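Local coordinates for alpha-1,4-endofucoidanase (Mariniflexile fucanivorans, PDB 6DLH), which hydrolyses internal alpha-1,4 linkages of fucoidan, as a retaining, endo-acting glycoside hydrolase of family GH107, at residues I63-I72 with A392-Y400; V148-P158 with R197-I208. One frame throughout, in Å; residues are numbered along the deposited sequence.

Both contacts belong to the N-terminal part of the chain, the catalytic domain built on a seven-stranded parallel sheet, rather than to the immunoglobulin-like domains that follow. Contact 1 joins the start of that domain to its end, across 319 intervening residues; contact 2 is nested inside the loop so closed, tying the loop after strand 143-149 to helix 198-216. They do not touch: their centres are 31 Å apart and their nearest atoms about 15 Å. Contact 1 lies nearer to a metal, with the side chain of I72 about 12 Å from a bound calcium ion and about 10 Å from the side chains of T77 and D79, which bind calcium. Contact 2 is remote from the calcium sites.

Contact 1: I63-I72 with A392-Y400; sequences IRIDDFLTQI and APVLTLQPY
This is a helix-to-loop contact in a (beta/alpha)-barrel-like catalytic domain, consistent with the resemblance to the GH29 alpha-L-fucosidases. Short helix 66-71, which follows strand 46-49, meets the segment around strand 394-395 that leads from strand 377-379 into helix 399-415; strands 46-49 and 377-379, the sheet's first and last in sequence, are neighbours, so the contact joins what follows each. Its polar part is a two-bond grip of the Q71 amide on the backbone of L397. With CG anti to the backbone N (chi1 -169°) and the chain extended beyond it, the amide reaches across the gap. Q71 OE1 takes the N-H of L397 N at 2.7 Å, in its carbonyl plane on a lone pair, while Q71 NE2 gives a nearly straight bond (172°) to L397 O at 3.2 Å. Two bonds to one residue fix the rotation of the amide. Beneath it the L397 side chain splits its methyls: CD2 sits at the edge of the F68 ring, 3.7 Å from F68 CE1, and CD1 lies 3.7 Å from I72 CG2, which itself rests over one face of that ring, toward the rim. M48 of strand 46-49 underlies all three side chains. T396 CG2 packs on the helix backbone, 3.8 Å from F68 N. At the other end L395 CD1 meets I63 CG2 at 3.7 Å. A water joins the first helical turn to the inverse gamma turn centred on L395: it accepts from F68 N at 2.8 Å and donates to L395 O at 3.1 Å, which W50 NE1 also reaches.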
loop_
_atom_site.group_PDB
_atom_site.type_symbol
_atom_site.label_atom_id
_atom_site.label_comp_id
_atom_site.label_asym_id
_atom_site.label_seq_id
_atom_site.Cartn_x
_atom_site.Cartn_y
_atom_site.Cartn_z
ATOM N N ILE A 63 -3.815 3.754 -4.966
ATOM C CA ILE A 63 -2.982 2.590 -5.223
ATOM C C ILE A 63 -3.774 1.344 -4.848
ATOM O O ILE A 63 -4.505 1.358 -3.860
ATOM C CB ILE A 63 -1.628 2.700 -4.489
ATOM C CG1 ILE A 63 -0.772 3.838 -5.065
ATOM C CG2 ILE A 63 -0.882 1.366 -4.469
ATOM C CD1 ILE A 63 -0.500 3.743 -6.559
ATOM N N ARG A 64 -3.638 0.285 -5.663
ATOM C CA ARG A 64 -4.481 -0.896 -5.529
ATOM C C ARG A 64 -3.626 -2.164 -5.583
ATOM O O ARG A 64 -2.605 -2.193 -6.259
ATOM C CB ARG A 64 -5.565 -0.882 -6.614
ATOM C CG ARG A 64 -6.522 0.302 -6.524
ATOM C CD ARG A 64 -7.349 0.206 -5.255
ATOM N NE ARG A 64 -8.386 1.215 -5.122
ATOM C CZ ARG A 64 -8.310 2.268 -4.316
ATOM N NH1 ARG A 64 -7.212 2.490 -3.613
ATOM N NH2 ARG A 64 -9.336 3.096 -4.213
ATOM N N ILE A 65 -4.078 -3.219 -4.889
ATOM C CA ILE A 65 -3.358 -4.483 -4.836
ATOM C C ILE A 65 -3.878 -5.462 -5.896
ATOM O O ILE A 65 -3.391 -6.592 -5.979
ATOM C CB ILE A 65 -3.405 -5.080 -3.413
ATOM C CG1 ILE A 65 -2.317 -6.144 -3.217
ATOM C CG2 ILE A 65 -4.801 -5.617 -3.092
ATOM C CD1 ILE A 65 -2.135 -6.607 -1.787
ATOM N N ASP A 66 -4.850 -5.032 -6.717
ATOM C CA ASP A 66 -5.615 -5.923 -7.586
ATOM C C ASP A 66 -4.759 -6.607 -8.653
ATOM O O ASP A 66 -4.988 -7.773 -8.965
ATOM C CB ASP A 66 -6.858 -5.242 -8.173
ATOM C CG ASP A 66 -7.842 -4.861 -7.085
ATOM O OD1 ASP A 66 -7.551 -3.889 -6.355
ATOM O OD2 ASP A 66 -8.867 -5.563 -6.945
ATOM N N ASP A 67 -3.804 -5.880 -9.236
ATOM C CA ASP A 67 -2.921 -6.455 -10.240
ATOM C C ASP A 67 -2.104 -7.590 -9.623
ATOM O O ASP A 67 -1.940 -8.647 -10.235
ATOM C CB ASP A 67 -2.037 -5.389 -10.893
ATOM C CG ASP A 67 -2.789 -4.494 -11.867
ATOM O OD1 ASP A 67 -3.934 -4.839 -12.218
ATOM O OD2 ASP A 67 -2.219 -3.461 -12.278
ATOM N N PHE A 68 -1.600 -7.359 -8.403
ATOM C CA PHE A 68 -0.859 -8.376 -7.679
ATOM C C PHE A 68 -1.740 -9.615 -7.530
ATOM O O PHE A 68 -1.322 -10.724 -7.853
ATOM C CB PHE A 68 -0.324 -7.830 -6.351
ATOM C CG PHE A 68 0.230 -8.857 -5.387
ATOM C CD1 PHE A 68 1.501 -9.390 -5.559
ATOM C CD2 PHE A 68 -0.508 -9.276 -4.290
ATOM C CE1 PHE A 68 2.018 -10.310 -4.660
ATOM C CE2 PHE A 68 0.009 -10.193 -3.384
ATOM C CZ PHE A 68 1.275 -10.709 -3.569
ATOM N N LEU A 69 -2.975 -9.413 -7.068
ATOM C CA LEU A 69 -3.854 -10.535 -6.788
ATOM C C LEU A 69 -4.185 -11.301 -8.070
ATOM O O LEU A 69 -4.306 -12.526 -8.024
ATOM C CB LEU A 69 -5.103 -10.056 -6.042
ATOM C CG LEU A 69 -4.859 -9.574 -4.610
ATOM C CD1 LEU A 69 -6.170 -9.224 -3.918
ATOM C CD2 LEU A 69 -4.084 -10.604 -3.794
ATOM N N THR A 70 -4.306 -10.595 -9.204
ATOM C CA THR A 70 -4.513 -11.248 -10.492
ATOM C C THR A 70 -3.326 -12.160 -10.796
ATOM O O THR A 70 -3.510 -13.313 -11.175
ATOM C CB THR A 70 -4.709 -10.239 -11.635
ATOM O OG1 THR A 70 -5.980 -9.639 -11.394
ATOM C CG2 THR A 70 -4.688 -10.863 -13.020
ATOM N N GLN A 71 -2.114 -11.631 -10.607
ATOM C CA GLN A 71 -0.887 -12.353 -10.899
ATOM C C GLN A 71 -0.785 -13.644 -10.086
ATOM O O GLN A 71 -0.196 -14.609 -10.567
ATOM C CB GLN A 71 0.335 -11.461 -10.676
ATOM C CG GLN A 71 1.636 -12.047 -11.206
ATOM C CD GLN A 71 2.836 -11.281 -10.703
ATOM O OE1 GLN A 71 2.834 -10.752 -9.593
ATOM N NE2 GLN A 71 3.880 -11.223 -11.518
ATOM N N ILE A 72 -1.349 -13.677 -8.871
ATOM C CA ILE A 72 -1.125 -14.819 -7.995
ATOM C C ILE A 72 -2.366 -15.710 -7.921
ATOM O O ILE A 72 -2.495 -16.523 -6.998
ATOM C CB ILE A 72 -0.609 -14.385 -6.603
ATOM C CG1 ILE A 72 -1.641 -13.557 -5.826
ATOM C CG2 ILE A 72 0.738 -13.671 -6.719
ATOM C CD1 ILE A 72 -1.479 -13.640 -4.326
ATOM N N ALA A 392 7.290 5.346 -11.528
ATOM C CA ALA A 392 6.547 4.426 -12.378
ATOM C C ALA A 392 6.492 3.050 -11.715
ATOM O O ALA A 392 7.079 2.095 -12.212
ATOM C CB ALA A 392 7.169 4.357 -13.758
ATOM N N PRO A 393 5.761 2.894 -10.591
ATOM C CA PRO A 393 5.807 1.647 -9.830
ATOM C C PRO A 393 5.239 0.479 -10.636
ATOM O O PRO A 393 4.332 0.652 -11.451
ATOM C CB PRO A 393 4.926 1.933 -8.601
ATOM C CG PRO A 393 3.997 3.054 -9.039
ATOM C CD PRO A 393 4.782 3.855 -10.060
ATOM N N VAL A 394 5.813 -0.707 -10.416
ATOM C CA VAL A 394 5.257 -1.948 -10.924
ATOM C C VAL A 394 5.049 -2.855 -9.716
ATOM O O VAL A 394 5.989 -3.456 -9.209
ATOM C CB VAL A 394 6.173 -2.573 -11.997
ATOM C CG1 VAL A 394 5.585 -3.845 -12.593
ATOM C CG2 VAL A 394 6.529 -1.574 -13.093
ATOM N N LEU A 395 3.809 -2.900 -9.227
ATOM C CA LEU A 395 3.530 -3.477 -7.925
ATOM C C LEU A 395 3.047 -4.915 -8.087
ATOM O O LEU A 395 2.073 -5.329 -7.469
ATOM C CB LEU A 395 2.520 -2.588 -7.188
ATOM C CG LEU A 395 2.963 -1.141 -6.948
ATOM C CD1 LEU A 395 1.864 -0.366 -6.247
ATOM C CD2 LEU A 395 4.237 -1.092 -6.113
ATOM N N THR A 396 3.756 -5.666 -8.936
ATOM C CA THR A 396 3.548 -7.097 -9.096
ATOM C C THR A 396 4.891 -7.791 -8.868
ATOM O O THR A 396 5.918 -7.119 -8.843
ATOM C CB THR A 396 2.924 -7.407 -10.463
ATOM O OG1 THR A 396 3.779 -6.841 -11.462
ATOM C CG2 THR A 396 1.516 -6.867 -10.610
ATOM N N LEU A 397 4.868 -9.128 -8.712
ATOM C CA LEU A 397 6.041 -9.911 -8.352
ATOM C C LEU A 397 7.057 -9.885 -9.489
ATOM O O LEU A 397 6.696 -9.921 -10.665
ATOM C CB LEU A 397 5.649 -11.367 -8.078
ATOM C CG LEU A 397 4.791 -11.649 -6.842
ATOM C CD1 LEU A 397 4.407 -13.121 -6.804
ATOM C CD2 LEU A 397 5.511 -11.261 -5.558
ATOM N N GLN A 398 8.337 -9.842 -9.103
ATOM C CA GLN A 398 9.417 -10.313 -9.957
ATOM C C GLN A 398 9.052 -11.694 -10.498
ATOM O O GLN A 398 8.601 -12.568 -9.751
ATOM C CB GLN A 398 10.719 -10.415 -9.158
ATOM C CG GLN A 398 11.372 -9.068 -8.884
ATOM C CD GLN A 398 12.046 -8.488 -10.105
ATOM O OE1 GLN A 398 12.036 -9.075 -11.188
ATOM N NE2 GLN A 398 12.655 -7.327 -9.932
ATOM N N PRO A 399 9.227 -11.932 -11.816
ATOM C CA PRO A 399 8.917 -13.230 -12.409
ATOM C C PRO A 399 9.511 -14.398 -11.625
ATOM O O PRO A 399 8.851 -15.422 -11.485
ATOM C CB PRO A 399 9.526 -13.104 -13.815
ATOM C CG PRO A 399 9.382 -11.630 -14.132
ATOM C CD PRO A 399 9.701 -10.952 -12.814
ATOM N N TYR A 400 10.733 -14.244 -11.090
ATOM C CA TYR A 400 11.358 -15.356 -10.379
ATOM C C TYR A 400 10.612 -15.687 -9.088
ATOM O O TYR A 400 10.532 -16.853 -8.697
ATOM C CB TYR A 400 12.859 -15.156 -10.135
ATOM C CG TYR A 400 13.207 -14.196 -9.031
ATOM C CD1 TYR A 400 13.115 -14.563 -7.694
ATOM C CD2 TYR A 400 13.617 -12.906 -9.329
ATOM C CE1 TYR A 400 13.406 -13.664 -6.677
ATOM C CE2 TYR A 400 13.933 -12.005 -8.325
ATOM C CZ TYR A 400 13.839 -12.390 -7.000
ATOM O OH TYR A 400 14.164 -11.490 -6.034
HETATM O O HOH W 1 -0.950 -4.776 -7.625
#

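Contact 2: V148-P158 with R197-I208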
loop_
_atom_site.group_PDB
_atom_site.type_symbol
_atom_site.label_atom_id
_atom_site.label_comp_id
_atom_site.label_asym_id
_atom_site.label_seq_id
_atom_site.Cartn_x
_atom_site.Cartn_y
_atom_site.Cartn_z
ATOM N N VAL A 148 3.756 -2.244 11.210
ATOM C CA VAL A 148 3.867 -0.937 11.839
ATOM C C VAL A 148 5.277 -0.806 12.398
ATOM O O VAL A 148 5.733 -1.672 13.136
ATOM C CB VAL A 148 2.811 -0.734 12.945
ATOM C CG1 VAL A 148 3.096 0.521 13.764
ATOM C CG2 VAL A 148 1.391 -0.695 12.389
ATOM N N ASN A 149 5.973 0.263 12.011
ATOM C CA ASN A 149 7.253 0.548 12.628
ATOM C C ASN A 149 6.980 1.229 13.964
ATOM O O ASN A 149 6.148 2.132 14.045
ATOM C CB ASN A 149 8.182 1.332 11.704
ATOM C CG ASN A 149 9.570 1.471 12.286
ATOM O OD1 ASN A 149 9.798 2.321 13.145
ATOM N ND2 ASN A 149 10.495 0.633 11.842
ATOM N N SER A 150 7.678 0.766 15.005
ATOM C CA SER A 150 7.376 1.123 16.382
ATOM C C SER A 150 7.639 2.605 16.650
ATOM O O SER A 150 6.990 3.182 17.518
ATOM C CB SER A 150 8.131 0.241 17.345
ATOM O OG SER A 150 7.601 -1.080 17.340
ATOM N N TYR A 151 8.577 3.200 15.900
ATOM C CA TYR A 151 8.958 4.599 16.037
ATOM C C TYR A 151 7.837 5.512 15.545
ATOM O O TYR A 151 7.803 6.683 15.911
ATOM C CB TYR A 151 10.242 4.913 15.261
ATOM C CG TYR A 151 11.525 4.637 16.004
ATOM C CD1 TYR A 151 12.087 5.583 16.852
ATOM C CD2 TYR A 151 12.183 3.425 15.862
ATOM C CE1 TYR A 151 13.266 5.327 17.541
ATOM C CE2 TYR A 151 13.363 3.157 16.540
ATOM C CZ TYR A 151 13.907 4.108 17.388
ATOM O OH TYR A 151 15.071 3.835 18.052
ATOM N N ASN A 152 6.962 4.972 14.685
ATOM C CA ASN A 152 5.737 5.622 14.243
ATOM C C ASN A 152 6.021 7.072 13.842
ATOM O O ASN A 152 6.919 7.319 13.040
ATOM C CB ASN A 152 4.580 5.338 15.206
ATOM C CG ASN A 152 4.759 5.966 16.574
ATOM O OD1 ASN A 152 4.495 7.156 16.756
ATOM N ND2 ASN A 152 5.201 5.176 17.540
ATOM N N LEU A 153 5.282 8.023 14.431
ATOM C CA LEU A 153 5.331 9.427 14.038
ATOM C C LEU A 153 6.580 10.134 14.574
ATOM O O LEU A 153 6.944 11.201 14.078
ATOM C CB LEU A 153 4.037 10.121 14.482
ATOM C CG LEU A 153 2.772 9.684 13.737
ATOM C CD1 LEU A 153 1.520 10.048 14.517
ATOM C CD2 LEU A 153 2.724 10.270 12.330
ATOM N N LEU A 154 7.255 9.528 15.560
ATOM C CA LEU A 154 8.501 10.074 16.084
ATOM C C LEU A 154 9.597 9.978 15.026
ATOM O O LEU A 154 9.480 9.212 14.070
ATOM C CB LEU A 154 8.908 9.321 17.355
ATOM C CG LEU A 154 8.137 9.665 18.630
ATOM C CD1 LEU A 154 7.685 11.121 18.644
ATOM C CD2 LEU A 154 6.951 8.738 18.831
ATOM N N ALA A 155 10.659 10.767 15.213
ATOM C CA ALA A 155 11.810 10.741 14.326
ATOM C C ALA A 155 12.867 9.789 14.882
ATOM O O ALA A 155 13.309 9.937 16.019
ATOM C CB ALA A 155 12.361 12.135 14.149
ATOM N N ARG A 156 13.268 8.819 14.055
ATOM C CA ARG A 156 14.222 7.796 14.452
ATOM C C ARG A 156 15.586 8.446 14.660
ATOM O O ARG A 156 16.269 8.155 15.638
ATOM C CB ARG A 156 14.279 6.693 13.389
ATOM C CG ARG A 156 14.925 5.393 13.846
ATOM C CD ARG A 156 15.230 4.535 12.635
ATOM N NE ARG A 156 16.058 3.379 12.937
ATOM C CZ ARG A 156 15.594 2.163 13.200
ATOM N NH1 ARG A 156 14.291 1.934 13.204
ATOM N NH2 ARG A 156 16.438 1.182 13.461
ATOM N N ILE A 157 15.964 9.317 13.720
ATOM C CA ILE A 157 17.180 10.109 13.793
ATOM C C ILE A 157 16.763 11.572 13.958
ATOM O O ILE A 157 16.573 12.274 12.964
ATOM C CB ILE A 157 18.035 9.898 12.522
ATOM C CG1 ILE A 157 18.083 8.436 12.061
ATOM C CG2 ILE A 157 19.423 10.502 12.677
ATOM C CD1 ILE A 157 18.799 7.489 13.008
ATOM N N PRO A 158 16.585 12.073 15.207
ATOM C CA PRO A 158 16.113 13.444 15.441
ATOM C C PRO A 158 17.001 14.570 14.906
ATOM O O PRO A 158 16.523 15.683 14.702
ATOM C CB PRO A 158 15.997 13.535 16.973
ATOM C CG PRO A 158 15.893 12.096 17.427
ATOM C CD PRO A 158 16.783 11.336 16.465
ATOM N N ARG A 197 11.088 9.468 24.717
ATOM C CA ARG A 197 9.835 9.967 24.170
ATOM C C ARG A 197 8.677 9.036 24.528
ATOM O O ARG A 197 7.725 8.911 23.760
ATOM C CB ARG A 197 9.970 10.124 22.654
ATOM C CG ARG A 197 11.025 11.136 22.238
ATOM C CD ARG A 197 11.339 11.060 20.758
ATOM N NE ARG A 197 12.046 9.831 20.442
ATOM C CZ ARG A 197 12.832 9.659 19.387
ATOM N NH1 ARG A 197 12.958 10.618 18.484
ATOM N NH2 ARG A 197 13.495 8.526 19.248
ATOM N N ARG A 198 8.747 8.431 25.719
ATOM C CA ARG A 198 7.799 7.428 26.179
ATOM C C ARG A 198 6.353 7.918 26.078
ATOM O O ARG A 198 5.473 7.150 25.682
ATOM C CB ARG A 198 8.144 6.989 27.607
ATOM C CG ARG A 198 7.184 5.981 28.230
ATOM C CD ARG A 198 7.639 5.595 29.630
ATOM N NE ARG A 198 6.806 4.593 30.283
ATOM C CZ ARG A 198 7.052 3.288 30.289
ATOM N NH1 ARG A 198 8.164 2.824 29.740
ATOM N NH2 ARG A 198 6.183 2.450 30.836
ATOM N N LYS A 199 6.100 9.177 26.470
ATOM C CA LYS A 199 4.725 9.643 26.608
ATOM C C LYS A 199 4.054 9.688 25.235
ATOM O O LYS A 199 2.888 9.317 25.103
ATOM C CB LYS A 199 4.632 10.960 27.392
ATOM C CG LYS A 199 5.283 12.173 26.743
ATOM C CD LYS A 199 5.233 13.428 27.590
ATOM C CE LYS A 199 5.974 14.583 26.947
ATOM N NZ LYS A 199 6.040 15.772 27.830
ATOM N N TYR A 200 4.826 10.107 24.223
ATOM C CA TYR A 200 4.372 10.187 22.843
ATOM C C TYR A 200 4.015 8.800 22.307
ATOM O O TYR A 200 3.098 8.669 21.499
ATOM C CB TYR A 200 5.418 10.884 21.970
ATOM C CG TYR A 200 5.907 12.220 22.477
ATOM C CD1 TYR A 200 5.024 13.257 22.743
ATOM C CD2 TYR A 200 7.259 12.458 22.671
ATOM C CE1 TYR A 200 5.469 14.489 23.201
ATOM C CE2 TYR A 200 7.721 13.681 23.131
ATOM C CZ TYR A 200 6.823 14.703 23.393
ATOM O OH TYR A 200 7.271 15.913 23.843
ATOM N N MET A 201 4.740 7.767 22.761
ATOM C CA MET A 201 4.499 6.402 22.312
ATOM C C MET A 201 3.102 5.959 22.735
ATOM O O MET A 201 2.396 5.320 21.955
ATOM C CB MET A 201 5.541 5.417 22.858
ATOM C CG MET A 201 6.928 5.600 22.258
ATOM S SD MET A 201 7.066 4.998 20.554
ATOM C CE MET A 201 6.627 3.275 20.794
ATOM N N PHE A 202 2.716 6.308 23.969
ATOM C CA PHE A 202 1.398 5.970 24.490
ATOM C C PHE A 202 0.321 6.770 23.753
ATOM O O PHE A 202 -0.799 6.287 23.598
ATOM C CB PHE A 202 1.330 6.192 26.003
ATOM C CG PHE A 202 1.853 5.064 26.857
ATOM C CD1 PHE A 202 1.043 3.982 27.182
ATOM C CD2 PHE A 202 3.145 5.098 27.367
ATOM C CE1 PHE A 202 1.520 2.953 27.982
ATOM C CE2 PHE A 202 3.620 4.069 28.167
ATOM C CZ PHE A 202 2.810 2.996 28.470
ATOM N N CYS A 203 0.673 7.987 23.308
ATOM C CA CYS A 203 -0.202 8.801 22.475
ATOM C C CYS A 203 -0.645 7.975 21.266
ATOM O O CYS A 203 -1.842 7.795 21.037
ATOM C CB CYS A 203 0.504 10.063 21.982
ATOM S SG CYS A 203 0.382 11.509 23.074
ATOM N N TYR A 204 0.349 7.452 20.532
ATOM C CA TYR A 204 0.142 6.731 19.286
ATOM C C TYR A 204 -0.771 5.527 19.500
ATOM O O TYR A 204 -1.715 5.320 18.739
ATOM C CB TYR A 204 1.479 6.339 18.650
ATOM C CG TYR A 204 1.345 5.765 17.261
ATOM C CD1 TYR A 204 1.327 6.591 16.146
ATOM C CD2 TYR A 204 1.207 4.399 17.062
ATOM C CE1 TYR A 204 1.197 6.073 14.868
ATOM C CE2 TYR A 204 1.071 3.866 15.790
ATOM C CZ TYR A 204 1.065 4.706 14.691
ATOM O OH TYR A 204 0.926 4.190 13.436
ATOM N N ALA A 205 -0.494 4.741 20.543
ATOM C CA ALA A 205 -1.282 3.549 20.810
ATOM C C ALA A 205 -2.755 3.904 21.015
ATOM O O ALA A 205 -3.633 3.205 20.510
ATOM C CB ALA A 205 -0.717 2.792 21.986
ATOM N N GLU A 206 -3.018 4.999 21.745
ATOM C CA GLU A 206 -4.369 5.306 22.198
ATOM C C GLU A 206 -5.154 6.055 21.121
ATOM O O GLU A 206 -6.317 5.739 20.894
ATOM C CB GLU A 206 -4.353 6.043 23.542
ATOM C CG GLU A 206 -5.734 6.429 24.061
ATOM C CD GLU A 206 -6.596 5.305 24.616
ATOM O OE1 GLU A 206 -6.032 4.295 25.085
ATOM O OE2 GLU A 206 -7.839 5.443 24.585
ATOM N N PHE A 207 -4.519 7.031 20.462
ATOM C CA PHE A 207 -5.242 7.946 19.589
ATOM C C PHE A 207 -5.098 7.583 18.110
ATOM O O PHE A 207 -6.043 7.757 17.338
ATOM C CB PHE A 207 -4.893 9.402 19.907
ATOM C CG PHE A 207 -5.484 9.887 21.208
ATOM C CD1 PHE A 207 -4.680 10.442 22.193
ATOM C CD2 PHE A 207 -6.844 9.757 21.463
ATOM C CE1 PHE A 207 -5.229 10.870 23.394
ATOM C CE2 PHE A 207 -7.392 10.185 22.663
ATOM C CZ PHE A 207 -6.581 10.740 23.627
ATOM N N ILE A 208 -3.914 7.093 17.719
ATOM C CA ILE A 208 -3.679 6.731 16.332
ATOM C C ILE A 208 -3.972 5.246 16.125
ATOM O O ILE A 208 -4.858 4.903 15.345
ATOM C CB ILE A 208 -2.269 7.138 15.858
ATOM C CG1 ILE A 208 -1.938 8.596 16.202
ATOM C CG2 ILE A 208 -2.097 6.854 14.371
ATOM C CD1 ILE A 208 -2.774 9.627 15.468
HETATM O O HOH W 2 15.879 7.851 18.089
#
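N152 and I208 sandwich the Y204 ring: N152 CB stands over the centre of one face, 3.5 Å from the centroid in a CH-pi contact, I208 CB lies over the opposite face, toward the rim, and L153 CD1 meets the edge. The N152 amide continues over the ring, only 21° from parallel. The R197 guanidinium carries L154 CB over one face and turns NH2 to the edge of the Y151 ring, their planes 81° apart; R156 CG covers a face of that ring. R197 NH1 donates to A155 O at 2.6 Å, and a water links R197 NH2 to R156 O. With CG placed between the backbone N and the carbonyl carbon (chi1 67°), N152 folds back on its own loop, giving ND2 to S150 O at 2.7 Å and receiving L153 N on OD1. M201 CE closes on the same S150 O at 3.3 Å. Losing the N152 amide to an alanine would probably leave S150 O and L153 N without these partners and open a gap between Y204 and M201. The Y204 hydroxyl bonds to H95. The arrangement pins the turns after strand 143-149 to helix 198-216, the last helix of the beta-alpha-beta connection to the adjacent parallel strand 222-226.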